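Local structure of YARHG domain-containing protein (Legionella pneumophila subsp. pneumophila, 4G2A) at residues I237-V240 with R241-I245; P113-K117 with G118-E122; F281-P284 with D285-E288. The protein is of unknown function but, as a two-domain protein that ends in a YARHG domain, is thought to bind a nutrient. All blocks are in the same frame, centred on the assembly; numbering follows the deposited sequence.

Contact 1. Residues I237-V240 with R241-I245. With SO4 (sulfate ion), chain M.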
# COMPACT_ATOMS: atom_id res chain seq x y z
N ILE A 237 6.91 -12.17 -6.07
CA ILE A 237 6.07 -13.11 -6.83
C ILE A 237 5.21 -12.34 -7.85
O ILE A 237 5.11 -12.79 -8.99
CB ILE A 237 5.20 -14.00 -5.88
CG1 ILE A 237 6.04 -14.68 -4.75
CG2 ILE A 237 4.33 -14.99 -6.64
CD1 ILE A 237 6.22 -16.15 -4.77
N SER A 238 4.60 -11.19 -7.45
CA SER A 238 3.75 -10.41 -8.36
C SER A 238 4.54 -9.88 -9.57
O SER A 238 3.98 -9.81 -10.66
CB SER A 238 3.08 -9.24 -7.63
OG SER A 238 2.24 -9.69 -6.58
N TYR A 239 5.82 -9.50 -9.37
CA TYR A 239 6.64 -9.04 -10.48
C TYR A 239 6.85 -10.17 -11.49
O TYR A 239 6.59 -9.99 -12.68
CB TYR A 239 8.00 -8.47 -10.02
CG TYR A 239 8.95 -8.26 -11.17
CD1 TYR A 239 8.84 -7.15 -12.00
CD2 TYR A 239 9.89 -9.23 -11.50
CE1 TYR A 239 9.67 -6.99 -13.11
CE2 TYR A 239 10.73 -9.08 -12.61
CZ TYR A 239 10.62 -7.96 -13.40
OH TYR A 239 11.44 -7.81 -14.49
N VAL A 240 7.30 -11.34 -11.01
CA VAL A 240 7.57 -12.52 -11.84
C VAL A 240 6.28 -13.02 -12.52
O VAL A 240 6.33 -13.38 -13.69
CB VAL A 240 8.28 -13.63 -11.02
CG1 VAL A 240 8.51 -14.90 -11.84
CG2 VAL A 240 9.60 -13.12 -10.48
N ARG A 241 5.14 -12.98 -11.84
CA ARG A 241 3.88 -13.43 -12.44
C ARG A 241 3.37 -12.50 -13.54
O ARG A 241 3.11 -12.96 -14.65
CB ARG A 241 2.81 -13.63 -11.38
CG ARG A 241 3.13 -14.85 -10.55
CD ARG A 241 2.07 -15.22 -9.56
NE ARG A 241 2.49 -16.44 -8.87
CZ ARG A 241 1.74 -17.08 -7.98
NH1 ARG A 241 0.53 -16.62 -7.67
NH2 ARG A 241 2.19 -18.19 -7.40
N TYR A 242 3.26 -11.22 -13.27
CA TYR A 242 2.68 -10.30 -14.23
C TYR A 242 3.64 -9.75 -15.27
O TYR A 242 3.18 -9.37 -16.34
CB TYR A 242 1.99 -9.17 -13.49
CG TYR A 242 0.76 -9.63 -12.75
CD1 TYR A 242 0.84 -10.15 -11.46
CD2 TYR A 242 -0.49 -9.55 -13.34
CE1 TYR A 242 -0.30 -10.54 -10.77
CE2 TYR A 242 -1.65 -9.94 -12.66
CZ TYR A 242 -1.55 -10.44 -11.37
OH TYR A 242 -2.69 -10.82 -10.71
N LYS A 243 4.95 -9.69 -14.98
CA LYS A 243 5.92 -9.14 -15.93
C LYS A 243 6.73 -10.21 -16.65
O LYS A 243 7.37 -9.90 -17.65
CB LYS A 243 6.88 -8.15 -15.24
CG LYS A 243 6.20 -6.97 -14.52
CD LYS A 243 5.38 -6.05 -15.42
CE LYS A 243 6.18 -5.35 -16.49
NZ LYS A 243 5.34 -4.38 -17.22
N VAL A 244 6.73 -11.46 -16.16
CA VAL A 244 7.53 -12.51 -16.80
C VAL A 244 6.64 -13.66 -17.26
O VAL A 244 6.67 -13.96 -18.45
CB VAL A 244 8.74 -13.00 -15.94
CG1 VAL A 244 9.64 -13.92 -16.75
CG2 VAL A 244 9.57 -11.83 -15.39
N ILE A 245 5.85 -14.30 -16.37
CA ILE A 245 5.05 -15.50 -16.72
C ILE A 245 3.80 -15.17 -17.56
O ILE A 245 3.66 -15.71 -18.66
CB ILE A 245 4.65 -16.35 -15.46
CG1 ILE A 245 5.83 -16.69 -14.47
CG2 ILE A 245 3.83 -17.59 -15.82
CD1 ILE A 245 7.18 -17.04 -15.00
S SO4 M . -0.94 -19.91 -6.07
O1 SO4 M . -1.50 -21.13 -6.67
O2 SO4 M . -1.48 -18.73 -6.76
O3 SO4 M . -1.29 -19.85 -4.64
O4 SO4 M . 0.52 -19.95 -6.21
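Arg241 N donates to Ile237 O at 2.9 Å, and matching i to i+4 bonds join Tyr242 to Ser238 and Lys243 to Tyr239, the signature of the alpha-helix 236-250. The register then widens into a pi-type turn: Val240 O takes Ile245 N at 2.9 Å, and only a weak bond from Val244 N at 3.2 Å. Aliphatic side chains suit the side turned to helix 263-275, where Val240 and Val244 touch Thr272 and Ile245 touches Ile273; Val240 CG1 lies 4.0 Å from Ile245 CD1. Tyr239 CG lies anti to the backbone N (chi1 168°), and Lys243 CB sits over one ring face, 4.1 Å from the centroid, in a CH-pi contact. The lysine chain then bends away to a salt bridge with Asp192. Arginine suits its place, a long straight chain ending in a flat charge: Arg241 runs beside Ile237, whose CG2 lies over one guanidinium face, toward its rim by NE. Gln276 OE1 accepts from NE and Tyr277 OH pairs with NH2, which should help fix the plane. A sulfate, probably from the crystallisation liquor, accepts from Arg241 NH2 through O4, at the guanidinium edge (2.7 Å), and from Arg241 NH1 through O2 (3.1 Å).

Contact 2. Residues P113-K117 with G118-E122. With SO4 (sulfate ion), chain J.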
# COMPACT_ATOMS: atom_id res chain seq x y z
N PRO A 113 -19.43 14.02 1.51
CA PRO A 113 -18.12 14.16 0.83
C PRO A 113 -17.80 15.64 0.54
O PRO A 113 -18.68 16.49 0.55
CB PRO A 113 -18.28 13.35 -0.46
CG PRO A 113 -19.55 12.60 -0.32
CD PRO A 113 -20.42 13.38 0.61
N ASP A 114 -16.51 15.94 0.36
CA ASP A 114 -15.97 17.27 0.06
C ASP A 114 -14.86 17.05 -0.94
O ASP A 114 -13.69 17.12 -0.60
CB ASP A 114 -15.48 17.97 1.34
CG ASP A 114 -15.37 19.48 1.25
OD1 ASP A 114 -15.35 20.01 0.11
OD2 ASP A 114 -15.26 20.14 2.30
N GLN A 115 -15.26 16.69 -2.17
CA GLN A 115 -14.38 16.30 -3.26
C GLN A 115 -13.39 17.37 -3.63
O GLN A 115 -12.26 17.04 -4.02
CB GLN A 115 -15.18 15.88 -4.48
CG GLN A 115 -15.97 14.60 -4.21
CD GLN A 115 -17.43 14.85 -3.98
OE1 GLN A 115 -17.84 15.81 -3.34
NE2 GLN A 115 -18.26 13.93 -4.48
N ASN A 116 -13.78 18.65 -3.45
CA ASN A 116 -12.95 19.83 -3.67
C ASN A 116 -11.74 19.83 -2.73
O ASN A 116 -10.68 20.32 -3.12
CB ASN A 116 -13.77 21.13 -3.46
CG ASN A 116 -14.85 21.44 -4.49
OD1 ASN A 116 -14.86 20.94 -5.63
ND2 ASN A 116 -15.75 22.36 -4.13
N LYS A 117 -11.88 19.23 -1.52
CA LYS A 117 -10.82 19.13 -0.52
C LYS A 117 -10.25 17.70 -0.44
O LYS A 117 -9.46 17.39 0.45
CB LYS A 117 -11.31 19.60 0.87
CG LYS A 117 -11.90 21.01 0.92
CD LYS A 117 -10.89 22.01 1.40
CE LYS A 117 -11.46 23.41 1.43
NZ LYS A 117 -10.82 24.23 2.49
N GLY A 118 -10.65 16.86 -1.39
CA GLY A 118 -10.15 15.49 -1.49
C GLY A 118 -10.87 14.46 -0.65
O GLY A 118 -10.39 13.33 -0.55
N LEU A 119 -12.02 14.83 -0.07
CA LEU A 119 -12.81 13.87 0.70
C LEU A 119 -13.84 13.21 -0.22
O LEU A 119 -14.73 13.89 -0.73
CB LEU A 119 -13.48 14.54 1.92
CG LEU A 119 -14.39 13.65 2.77
CD1 LEU A 119 -13.63 12.50 3.38
CD2 LEU A 119 -15.11 14.45 3.82
N TYR A 120 -13.68 11.89 -0.48
CA TYR A 120 -14.56 11.13 -1.37
C TYR A 120 -15.42 10.09 -0.64
O TYR A 120 -16.22 9.40 -1.28
CB TYR A 120 -13.73 10.42 -2.45
CG TYR A 120 -13.18 11.38 -3.48
CD1 TYR A 120 -13.94 11.77 -4.58
CD2 TYR A 120 -11.91 11.93 -3.34
CE1 TYR A 120 -13.45 12.69 -5.50
CE2 TYR A 120 -11.40 12.83 -4.27
CZ TYR A 120 -12.17 13.20 -5.35
OH TYR A 120 -11.67 14.08 -6.26
N TYR A 121 -15.27 9.96 0.67
CA TYR A 121 -16.00 8.94 1.45
C TYR A 121 -17.21 9.49 2.16
O TYR A 121 -17.22 10.65 2.55
CB TYR A 121 -15.06 8.26 2.45
CG TYR A 121 -13.86 7.64 1.79
CD1 TYR A 121 -14.00 6.87 0.64
CD2 TYR A 121 -12.58 7.86 2.27
CE1 TYR A 121 -12.90 6.32 -0.01
CE2 TYR A 121 -11.46 7.32 1.63
CZ TYR A 121 -11.64 6.54 0.50
OH TYR A 121 -10.58 5.97 -0.13
N GLU A 122 -18.22 8.62 2.32
CA GLU A 122 -19.50 8.95 2.97
C GLU A 122 -19.59 8.38 4.40
O GLU A 122 -20.47 8.79 5.16
CB GLU A 122 -20.68 8.43 2.14
CG GLU A 122 -20.97 9.24 0.89
CD GLU A 122 -20.26 8.85 -0.39
OE1 GLU A 122 -19.56 7.81 -0.41
OE2 GLU A 122 -20.42 9.58 -1.40
S SO4 J . -15.20 23.76 -0.67
O1 SO4 J . -16.00 22.64 -1.15
O2 SO4 J . -13.94 23.83 -1.42
O3 SO4 J . -15.94 25.00 -0.89
O4 SO4 J . -14.92 23.58 0.75
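Gln115 and Tyr120 pack side chain to side chain across a tight turn in the loop between strands 102-110 and 123-131, where a G1 beta bulge sets two residues, Gly118 and Leu119, against the single residue Asp114. The glutamine can be followed outward. Its CB lies 3.8 Å from Tyr120 CE1; CG, set beside the backbone N, comes closer, 3.4 Å from the same CE1. There the chain bends (chi2 104°), and the terminal amide stands almost perpendicular to the tyrosine ring, 88° between planes. A flexible glutamine suits this exposed place because its methylenes can lie against an aromatic ring while its amide remains at the surface.

The backbone itself is closely bonded. Asp114 and Leu119 form an antiparallel hydrogen-bonded pair, with Asp114 N to Leu119 O and Leu119 N to Asp114 O both 2.9 Å. Asp114 O also accepts Lys117 N, a bond that opens the short 3-10 segment 115-117, and the two donors approach from opposite faces of its carbonyl plane. Gly118 N reaches Gln115 O at 3.1 Å; the positive phi of Gly118, 86°, is one that glycine adopts easily. Leucine suits position 119 because its side chain is buried against Ile14 of strand 10-15, Pro67 of strand 60-68 and Thr163 of a loop. Lys117 extends along the turn to Ala165 O, to which its NZ is bonded. A sulfate, probably from the crystallisation liquor, lies beside Asp114, Asn116 and Lys117; its O1 accepts a hydrogen bond from Asn116 ND2 at 3.0 Å.

Contact 3. Residues F281-P284 with D285-E288. With SO4 (sulfate ion), chain C.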
# COMPACT_ATOMS: atom_id res chain seq x y z
N PHE A 281 20.09 -22.52 -6.68
CA PHE A 281 20.75 -22.92 -7.92
C PHE A 281 22.22 -23.29 -7.70
O PHE A 281 22.96 -22.53 -7.09
CB PHE A 281 20.60 -21.81 -8.98
CG PHE A 281 19.15 -21.57 -9.36
CD1 PHE A 281 18.53 -22.36 -10.32
CD2 PHE A 281 18.40 -20.59 -8.72
CE1 PHE A 281 17.19 -22.16 -10.65
CE2 PHE A 281 17.05 -20.40 -9.04
CZ PHE A 281 16.46 -21.19 -9.99
N GLN A 282 22.61 -24.47 -8.22
CA GLN A 282 23.96 -25.01 -8.14
C GLN A 282 24.80 -24.60 -9.35
O GLN A 282 26.02 -24.49 -9.21
CB GLN A 282 23.94 -26.55 -8.01
CG GLN A 282 23.24 -27.08 -6.74
CD GLN A 282 23.99 -26.87 -5.43
OE1 GLN A 282 25.05 -26.23 -5.36
NE2 GLN A 282 23.46 -27.42 -4.35
N SER A 283 24.17 -24.34 -10.51
CA SER A 283 24.84 -23.94 -11.75
C SER A 283 25.33 -22.50 -11.62
O SER A 283 24.52 -21.62 -11.31
CB SER A 283 23.92 -24.09 -12.96
OG SER A 283 23.52 -25.44 -13.14
N PRO A 284 26.65 -22.26 -11.85
CA PRO A 284 27.21 -20.91 -11.67
C PRO A 284 26.50 -19.82 -12.46
O PRO A 284 26.19 -18.78 -11.87
CB PRO A 284 28.66 -21.05 -12.13
CG PRO A 284 28.97 -22.49 -11.97
CD PRO A 284 27.70 -23.24 -12.22
N ASP A 285 26.20 -20.06 -13.75
CA ASP A 285 25.52 -19.08 -14.60
C ASP A 285 24.16 -18.65 -14.01
O ASP A 285 23.85 -17.46 -14.06
CB ASP A 285 25.34 -19.61 -16.05
CG ASP A 285 24.36 -20.76 -16.28
OD1 ASP A 285 24.17 -21.58 -15.36
OD2 ASP A 285 23.84 -20.87 -17.41
N LEU A 286 23.39 -19.61 -13.42
CA LEU A 286 22.08 -19.35 -12.82
C LEU A 286 22.22 -18.71 -11.45
O LEU A 286 21.48 -17.78 -11.15
CB LEU A 286 21.24 -20.64 -12.71
CG LEU A 286 20.81 -21.30 -14.00
CD1 LEU A 286 20.09 -22.58 -13.71
CD2 LEU A 286 19.92 -20.39 -14.83
N GLN A 287 23.16 -19.24 -10.63
CA GLN A 287 23.52 -18.79 -9.27
C GLN A 287 23.76 -17.29 -9.27
O GLN A 287 23.10 -16.56 -8.53
CB GLN A 287 24.78 -19.53 -8.84
CG GLN A 287 24.88 -19.97 -7.39
CD GLN A 287 25.99 -21.00 -7.26
OE1 GLN A 287 27.16 -20.74 -7.60
NE2 GLN A 287 25.66 -22.20 -6.81
N GLU A 288 24.68 -16.84 -10.16
CA GLU A 288 25.11 -15.46 -10.37
C GLU A 288 23.98 -14.57 -10.92
O GLU A 288 23.90 -13.41 -10.52
CB GLU A 288 26.31 -15.41 -11.33
CG GLU A 288 27.20 -14.20 -11.08
CD GLU A 288 27.93 -13.64 -12.29
OE1 GLU A 288 28.54 -14.44 -13.04
OE2 GLU A 288 27.93 -12.40 -12.45
S SO4 C . 20.92 -25.83 -10.86
O1 SO4 C . 20.88 -26.23 -9.46
O2 SO4 C . 21.94 -26.61 -11.55
O3 SO4 C . 19.63 -26.07 -11.44
O4 SO4 C . 21.23 -24.42 -11.04
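Ser283 O is gripped by two backbone donors of the first turn of helix 284-291: Gln287 N at 2.8 Å, nearly straight at 168°, and Leu286 N in a weak bond. Ser283 is the N-cap residue, yet its hydroxyl does no capping; with OG beside its own backbone N (chi1 -61°), it reaches a sulfate instead. Proline suits the position after it, since the first turn of a helix needs no N-H there, and Pro284 O accepts Glu288 N at 3.0 Å. Gln287 extends its chain to the preceding loop, and its NE2 donates to Phe281 O at 2.7 Å, in the carbonyl plane and on a lone pair. Phe281 CD1 meets Leu286 CD1 at 3.7 Å; these apolar residues suit a buried place beside Asn271 of helix 263-275, and the Phe281 ring stacks on Phe290. Asp285 forms a salt bridge with Arg267. The sulfate, probably from the crystallisation liquor, takes Gln282 N on O1 at 2.8 Å and Ser283 N on O4 at 3.0 Å, with O4 at the Phe281 ring edge. Loop and N-cap N-H groups and the Ser283 hydroxyl hold the anion ahead of the helix, whose N-terminal end may add a modest favourable field.

How the contacts relate
Contact 2 lies in the strand-rich part of the chain, whereas contacts 1 and 3 belong to the helical C-terminal part that includes the YARHG domain. Contacts 2 and 3 are farthest apart, about 53 Å between centres; contact 1 lies between them, about 35 Å from contact 2 and about 21 Å from contact 3. None touches another; even contacts 1 and 3 keep their nearest atoms about 10 Å apart. Helix 263-275 links these two, receiving side chains of contact 1 near Thr272 and of contact 3 near Asn271. Each contact binds its own sulfate, through a guanidinium, a side-chain amide, or backbone N-H groups and a hydroxyl just before a helix, and no common site is implied.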